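PDB 5FN8: receptor-type tyrosine-protein phosphatase C from Rattus norvegicus, which dephosphorylates phosphotyrosine in proteins as a leukocyte membrane receptor probably required for T-cell activation, here represented by the two fibronectin type III domains d3 and d4 of its extracellular region. Local coordinates for residues 63-68 with 93-98; 134-139 with 162-167. All blocks are in the same frame, centred on the assembly; numbering follows the deposited sequence.

Contact 1: 63-68 with 93-98; sequences RPYTEY and TKAARP. With NAG (2-acetamido-2-deoxy-beta-D-glucopyranose), chain H.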
loop_
_atom_site.group_PDB
_atom_site.type_symbol
_atom_site.label_atom_id
_atom_site.label_comp_id
_atom_site.label_asym_id
_atom_site.label_seq_id
_atom_site.Cartn_x
_atom_site.Cartn_y
_atom_site.Cartn_z
ATOM N N ARG B 63 -1.144 5.881 -8.165
ATOM C CA ARG B 63 -2.124 5.083 -7.407
ATOM C C ARG B 63 -3.453 5.848 -7.369
ATOM O O ARG B 63 -3.439 7.079 -7.248
ATOM C CB ARG B 63 -1.662 4.815 -5.941
ATOM C CG ARG B 63 -0.171 4.514 -5.732
ATOM C CD ARG B 63 0.257 3.045 -5.809
ATOM N NE ARG B 63 1.489 2.838 -5.026
ATOM C CZ ARG B 63 2.740 2.995 -5.475
ATOM N NH1 ARG B 63 2.964 3.334 -6.742
ATOM N NH2 ARG B 63 3.774 2.808 -4.661
ATOM N N PRO B 64 -4.621 5.151 -7.361
ATOM C CA PRO B 64 -5.907 5.876 -7.258
ATOM C C PRO B 64 -6.107 6.519 -5.903
ATOM O O PRO B 64 -5.525 6.076 -4.902
ATOM C CB PRO B 64 -6.934 4.796 -7.550
ATOM C CG PRO B 64 -6.167 3.714 -8.286
ATOM C CD PRO B 64 -4.864 3.705 -7.556
ATOM N N TYR B 65 -6.868 7.630 -5.898
ATOM C CA TYR B 65 -7.215 8.438 -4.728
ATOM C C TYR B 65 -6.013 8.821 -3.830
ATOM O O TYR B 65 -6.061 8.749 -2.600
ATOM C CB TYR B 65 -8.423 7.803 -3.970
ATOM C CG TYR B 65 -9.203 8.830 -3.178
ATOM C CD1 TYR B 65 -10.033 9.748 -3.815
ATOM C CD2 TYR B 65 -9.062 8.929 -1.797
ATOM C CE1 TYR B 65 -10.684 10.753 -3.100
ATOM C CE2 TYR B 65 -9.748 9.898 -1.063
ATOM C CZ TYR B 65 -10.561 10.808 -1.719
ATOM O OH TYR B 65 -11.257 11.757 -1.003
ATOM N N THR B 66 -4.907 9.205 -4.474
ATOM C CA THR B 66 -3.677 9.587 -3.802
ATOM C C THR B 66 -3.370 11.045 -4.119
ATOM O O THR B 66 -3.523 11.475 -5.257
ATOM C CB THR B 66 -2.546 8.593 -4.153
ATOM O OG1 THR B 66 -2.919 7.293 -3.705
ATOM C CG2 THR B 66 -1.217 8.941 -3.495
ATOM N N GLU B 67 -2.981 11.800 -3.092
ATOM C CA GLU B 67 -2.534 13.187 -3.204
ATOM C C GLU B 67 -1.082 13.185 -3.653
ATOM O O GLU B 67 -0.264 12.433 -3.107
ATOM C CB GLU B 67 -2.634 13.894 -1.845
ATOM C CG GLU B 67 -3.406 15.202 -1.901
ATOM C CD GLU B 67 -4.759 15.160 -1.220
ATOM O OE1 GLU B 67 -4.838 14.644 -0.082
ATOM O OE2 GLU B 67 -5.733 15.688 -1.805
ATOM N N TYR B 68 -0.768 14.007 -4.667
ATOM C CA TYR B 68 0.573 14.154 -5.190
ATOM C C TYR B 68 0.961 15.611 -5.337
ATOM O O TYR B 68 0.107 16.494 -5.445
ATOM C CB TYR B 68 0.692 13.528 -6.574
ATOM C CG TYR B 68 0.635 12.031 -6.617
ATOM C CD1 TYR B 68 1.793 11.268 -6.492
ATOM C CD2 TYR B 68 -0.567 11.366 -6.880
ATOM C CE1 TYR B 68 1.750 9.884 -6.570
ATOM C CE2 TYR B 68 -0.616 9.980 -6.991
ATOM C CZ TYR B 68 0.539 9.242 -6.798
ATOM O OH TYR B 68 0.491 7.884 -6.922
ATOM N N THR B 93 -5.361 11.963 -7.586
ATOM C CA THR B 93 -5.896 11.062 -8.600
ATOM C C THR B 93 -7.371 10.715 -8.210
ATOM O O THR B 93 -7.775 10.792 -7.026
ATOM C CB THR B 93 -5.006 9.829 -8.785
ATOM O OG1 THR B 93 -4.666 9.300 -7.500
ATOM C CG2 THR B 93 -3.752 10.128 -9.595
ATOM N N LYS B 94 -8.178 10.418 -9.225
ATOM C CA LYS B 94 -9.575 10.066 -9.009
ATOM C C LYS B 94 -9.638 8.675 -8.345
ATOM O O LYS B 94 -8.634 7.927 -8.351
ATOM C CB LYS B 94 -10.372 10.120 -10.344
ATOM C CG LYS B 94 -10.328 11.472 -11.071
ATOM C CD LYS B 94 -11.056 12.609 -10.319
ATOM C CE LYS B 94 -10.611 13.991 -10.754
ATOM N NZ LYS B 94 -9.887 14.737 -9.666
ATOM N N ALA B 95 -10.798 8.354 -7.727
ATOM C CA ALA B 95 -11.026 7.063 -7.100
ATOM C C ALA B 95 -11.165 5.967 -8.155
ATOM O O ALA B 95 -11.480 6.232 -9.327
ATOM C CB ALA B 95 -12.269 7.121 -6.225
ATOM N N ALA B 96 -10.902 4.730 -7.746
ATOM C CA ALA B 96 -11.076 3.580 -8.626
ATOM C C ALA B 96 -11.853 2.478 -7.865
ATOM O O ALA B 96 -12.174 2.639 -6.678
ATOM C CB ALA B 96 -9.706 3.067 -9.082
ATOM N N ARG B 97 -12.181 1.362 -8.554
ATOM C CA ARG B 97 -12.854 0.228 -7.932
ATOM C C ARG B 97 -11.882 -0.361 -6.918
ATOM O O ARG B 97 -10.688 -0.501 -7.219
ATOM C CB ARG B 97 -13.202 -0.850 -8.962
ATOM C CG ARG B 97 -14.249 -0.427 -9.975
ATOM C CD ARG B 97 -14.482 -1.533 -10.971
ATOM N NE ARG B 97 -15.504 -2.466 -10.496
ATOM C CZ ARG B 97 -15.318 -3.758 -10.231
ATOM N NH1 ARG B 97 -14.119 -4.312 -10.393
ATOM N NH2 ARG B 97 -16.323 -4.506 -9.803
ATOM N N PRO B 98 -12.338 -0.646 -5.678
ATOM C CA PRO B 98 -11.429 -1.272 -4.706
ATOM C C PRO B 98 -11.183 -2.739 -5.134
ATOM O O PRO B 98 -11.788 -3.242 -6.104
ATOM C CB PRO B 98 -12.263 -1.234 -3.410
ATOM C CG PRO B 98 -13.671 -1.294 -3.852
ATOM C CD PRO B 98 -13.719 -0.544 -5.146
HETATM C C1 NAG H . -9.428 3.461 -14.177
HETATM C C2 NAG H . -10.189 2.170 -13.874
HETATM C C3 NAG H . -10.459 1.417 -15.178
HETATM C C4 NAG H . -11.222 2.309 -16.155
HETATM C C5 NAG H . -10.475 3.624 -16.368
HETATM C C6 NAG H . -11.254 4.631 -17.185
HETATM C C7 NAG H . -10.247 0.836 -11.786
HETATM C C8 NAG H . -9.530 -0.203 -10.974
HETATM N N2 NAG H . -9.586 1.291 -12.881
HETATM O O3 NAG H . -11.228 0.249 -14.908
HETATM O O4 NAG H . -11.397 1.650 -17.406
HETATM O O5 NAG H . -10.200 4.244 -15.100
HETATM O O6 NAG H . -12.595 4.772 -16.732
HETATM O O7 NAG H . -11.363 1.251 -11.471
#
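Thr93 grips residues 63-68 through both its side chain and its backbone, a compact example of one threonine serving several polar groups of a turn. Its hydroxyl does two jobs. As donor, OG1 reaches Arg63 O at 2.5 Å, a short bond lying in the carbonyl plane; as acceptor, it takes the N-H of Thr66 at 3.0 Å from OG1 to N, almost straight at 171°. A chi1 of 47° sets OG1 between the backbone N and the carbonyl carbon of Thr93, from where it can face both partners. The backbone closes the clasp, since Thr93 N donates to Thr66 O at 3.0 Å, so the backbone N and O of Thr66 are both bonded to Thr93. The neighbouring pair adds another bond: Tyr65 N donates to Lys94 O at 3.0 Å, the donor standing 57° out of the carbonyl plane.

Apolar contact is slight: Pro64 CB meets Ala96 CB at 3.6 Å, while Thr93 CG2 lies 4.1 Å from Tyr68 CE2. Within residues 63-68, Tyr68 OH accepts the N-H of Arg63 at 2.9 Å, the tyrosine corner of fibronectin type III domains. Beyond the turn, Arg97 N is satisfied by a sugar, its N-H running nearly straight to the acetamido O7 of the N-acetylglucosamine at 3.0 Å.

The contact ties the start of strand 67-76 to the linker leaving strand 89-92, and the Tyr68 ring meets Phe91 of that strand. Tyr68 also pairs with a strand of the second subunit, which carries the sheet across the interface. Further along, Ala96 and Arg97 bond to residues of the second fibronectin type III domain: Ala96 O with Asn171, Arg97 O with Asn125, and the Arg97 guanidinium in a salt bridge with Asp177.

Contact 2: 134-139 with 162-167; sequences EVKSGG and DYEFLV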
loop_
_atom_site.group_PDB
_atom_site.type_symbol
_atom_site.label_atom_id
_atom_site.label_comp_id
_atom_site.label_asym_id
_atom_site.label_seq_id
_atom_site.Cartn_x
_atom_site.Cartn_y
_atom_site.Cartn_z
ATOM N N GLU B 134 -24.696 -9.330 0.456
ATOM C CA GLU B 134 -25.916 -9.812 -0.188
ATOM C C GLU B 134 -26.082 -11.274 0.127
ATOM O O GLU B 134 -25.131 -12.058 0.050
ATOM C CB GLU B 134 -25.833 -9.682 -1.687
ATOM C CG GLU B 134 -25.987 -8.271 -2.157
ATOM C CD GLU B 134 -26.261 -8.229 -3.640
ATOM O OE1 GLU B 134 -25.685 -9.022 -4.424
ATOM O OE2 GLU B 134 -27.083 -7.373 -4.014
ATOM N N VAL B 135 -27.293 -11.645 0.475
ATOM C CA VAL B 135 -27.626 -13.024 0.786
ATOM C C VAL B 135 -28.622 -13.482 -0.276
ATOM O O VAL B 135 -29.640 -12.831 -0.497
ATOM C CB VAL B 135 -28.146 -13.218 2.232
ATOM C CG1 VAL B 135 -28.442 -14.700 2.517
ATOM C CG2 VAL B 135 -27.157 -12.638 3.255
ATOM N N LYS B 136 -28.285 -14.578 -0.968
ATOM C CA LYS B 136 -29.126 -15.111 -2.036
ATOM C C LYS B 136 -29.512 -16.571 -1.817
ATOM O O LYS B 136 -28.794 -17.313 -1.159
ATOM C CB LYS B 136 -28.437 -14.923 -3.407
ATOM C CG LYS B 136 -28.329 -13.471 -3.846
ATOM C CD LYS B 136 -27.733 -13.339 -5.223
ATOM C CE LYS B 136 -27.640 -11.899 -5.627
ATOM N NZ LYS B 136 -26.844 -11.742 -6.871
ATOM N N SER B 137 -30.654 -16.972 -2.365
ATOM C CA SER B 137 -31.148 -18.346 -2.353
ATOM C C SER B 137 -31.842 -18.547 -3.693
ATOM O O SER B 137 -32.720 -17.760 -4.033
ATOM C CB SER B 137 -32.114 -18.582 -1.196
ATOM O OG SER B 137 -32.344 -19.976 -1.078
ATOM N N GLY B 138 -31.368 -19.522 -4.482
ATOM C CA GLY B 138 -31.873 -19.804 -5.831
ATOM C C GLY B 138 -31.745 -18.619 -6.786
ATOM O O GLY B 138 -32.629 -18.390 -7.629
ATOM N N GLY B 139 -30.697 -17.823 -6.578
ATOM C CA GLY B 139 -30.428 -16.614 -7.346
ATOM C C GLY B 139 -31.241 -15.386 -6.962
ATOM O O GLY B 139 -31.026 -14.320 -7.527
ATOM N N ASP B 162 -29.708 -23.994 0.976
ATOM C CA ASP B 162 -28.428 -23.549 0.421
ATOM C C ASP B 162 -28.558 -22.040 0.171
ATOM O O ASP B 162 -29.530 -21.576 -0.449
ATOM C CB ASP B 162 -28.100 -24.248 -0.918
ATOM C CG ASP B 162 -28.198 -25.758 -0.926
ATOM O OD1 ASP B 162 -27.315 -26.416 -0.321
ATOM O OD2 ASP B 162 -29.129 -26.286 -1.583
ATOM N N TYR B 163 -27.584 -21.290 0.672
ATOM C CA TYR B 163 -27.508 -19.850 0.514
ATOM C C TYR B 163 -26.141 -19.445 -0.040
ATOM O O TYR B 163 -25.153 -20.149 0.175
ATOM C CB TYR B 163 -27.718 -19.164 1.875
ATOM C CG TYR B 163 -29.143 -19.191 2.378
ATOM C CD1 TYR B 163 -30.071 -18.241 1.955
ATOM C CD2 TYR B 163 -29.548 -20.122 3.331
ATOM C CE1 TYR B 163 -31.388 -18.255 2.425
ATOM C CE2 TYR B 163 -30.857 -20.133 3.823
ATOM C CZ TYR B 163 -31.774 -19.199 3.362
ATOM O OH TYR B 163 -33.057 -19.186 3.840
ATOM N N GLU B 164 -26.091 -18.331 -0.776
ATOM C CA GLU B 164 -24.820 -17.763 -1.219
ATOM C C GLU B 164 -24.650 -16.410 -0.581
ATOM O O GLU B 164 -25.628 -15.673 -0.374
ATOM C CB GLU B 164 -24.527 -17.815 -2.749
ATOM C CG GLU B 164 -25.539 -17.173 -3.689
ATOM C CD GLU B 164 -25.043 -16.688 -5.051
ATOM O OE1 GLU B 164 -23.818 -16.477 -5.209
ATOM O OE2 GLU B 164 -25.892 -16.479 -5.953
ATOM N N PHE B 165 -23.423 -16.147 -0.144
ATOM C CA PHE B 165 -23.055 -14.910 0.535
ATOM C C PHE B 165 -22.056 -14.206 -0.325
ATOM O O PHE B 165 -21.041 -14.790 -0.703
ATOM C CB PHE B 165 -22.554 -15.195 1.968
ATOM C CG PHE B 165 -23.599 -15.910 2.804
ATOM C CD1 PHE B 165 -23.762 -17.290 2.720
ATOM C CD2 PHE B 165 -24.426 -15.204 3.666
ATOM C CE1 PHE B 165 -24.754 -17.942 3.454
ATOM C CE2 PHE B 165 -25.399 -15.863 4.429
ATOM C CZ PHE B 165 -25.570 -17.225 4.300
ATOM N N LEU B 166 -22.388 -12.965 -0.706
ATOM C CA LEU B 166 -21.571 -12.125 -1.571
ATOM C C LEU B 166 -21.210 -10.878 -0.804
ATOM O O LEU B 166 -22.097 -10.103 -0.466
ATOM C CB LEU B 166 -22.369 -11.749 -2.831
ATOM C CG LEU B 166 -22.879 -12.873 -3.742
ATOM C CD1 LEU B 166 -24.312 -13.320 -3.347
ATOM C CD2 LEU B 166 -22.937 -12.381 -5.173
ATOM N N VAL B 167 -19.917 -10.710 -0.478
ATOM C CA VAL B 167 -19.384 -9.542 0.214
ATOM C C VAL B 167 -18.660 -8.663 -0.792
ATOM O O VAL B 167 -17.795 -9.167 -1.488
ATOM C CB VAL B 167 -18.470 -9.851 1.436
ATOM C CG1 VAL B 167 -17.988 -8.542 2.096
ATOM C CG2 VAL B 167 -19.193 -10.708 2.456
#
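Glu134 and Leu166 exchange a pair of backbone hydrogen bonds, and Lys136 and Glu164 repeat the pattern, giving an antiparallel ladder with Val135 and Phe165 as the non-hydrogen-bonded pair between. Glu134 N meets Leu166 O at 2.9 Å, and Glu164 N meets Lys136 O at the same 2.9 Å. Past the ladder, Ser137 OG donates to Asp162 O over 3.3 Å. Tyr163 OH accepts from Tyr158 N, a second tyrosine corner.

Val135, Tyr163 and Phe165 meet on one face. With CG1 anti to the backbone N (chi1 -178°), Val135 sets CG1 3.9 Å from Tyr163 CD1 and CG2 3.8 Å from Phe165 CD2. On the opposite face Lys136 CB lies 3.7 Å from Glu164 CG, and the extended lysine chain passes Leu166 at about a right angle, CD 3.9 Å from Leu166 CD1.

Charge joins this second face: Lys136 NZ lies in a long salt bridge to Glu134 OE1, 3.8 Å away, an oxygen also bonded to Tyr168 OH.

Phe165 rests on Ile114 and Val116 of strand 114-119, so the chemistry implies an amphipathic sheet: one face turned to the sandwich core, the other mixed, with Lys136 hydrocarbon on Glu164 and Leu166 and its charge distantly paired with Glu134.

In the fold
From the N terminus the chain passes strands 6-7 to 56-59 before reaching contact 1, where residues 63-68 meet 93-98 and close a loop holding strands 67-76 and 89-92. Residues 93-98 then lead into the second fibronectin type III domain. There contact 2 closes a later loop, joining strand 130-137 to strand 162-170 around strands 140-147 and 151-154. The loops follow in series, neither nesting nor crossing, with centres about 31 Å apart and nearest atoms about 9 Å apart. Contact 1 anchors the exit from the first domain and the interdomain junction; contact 2 joins the two central strands of the second domain's four-stranded sheet.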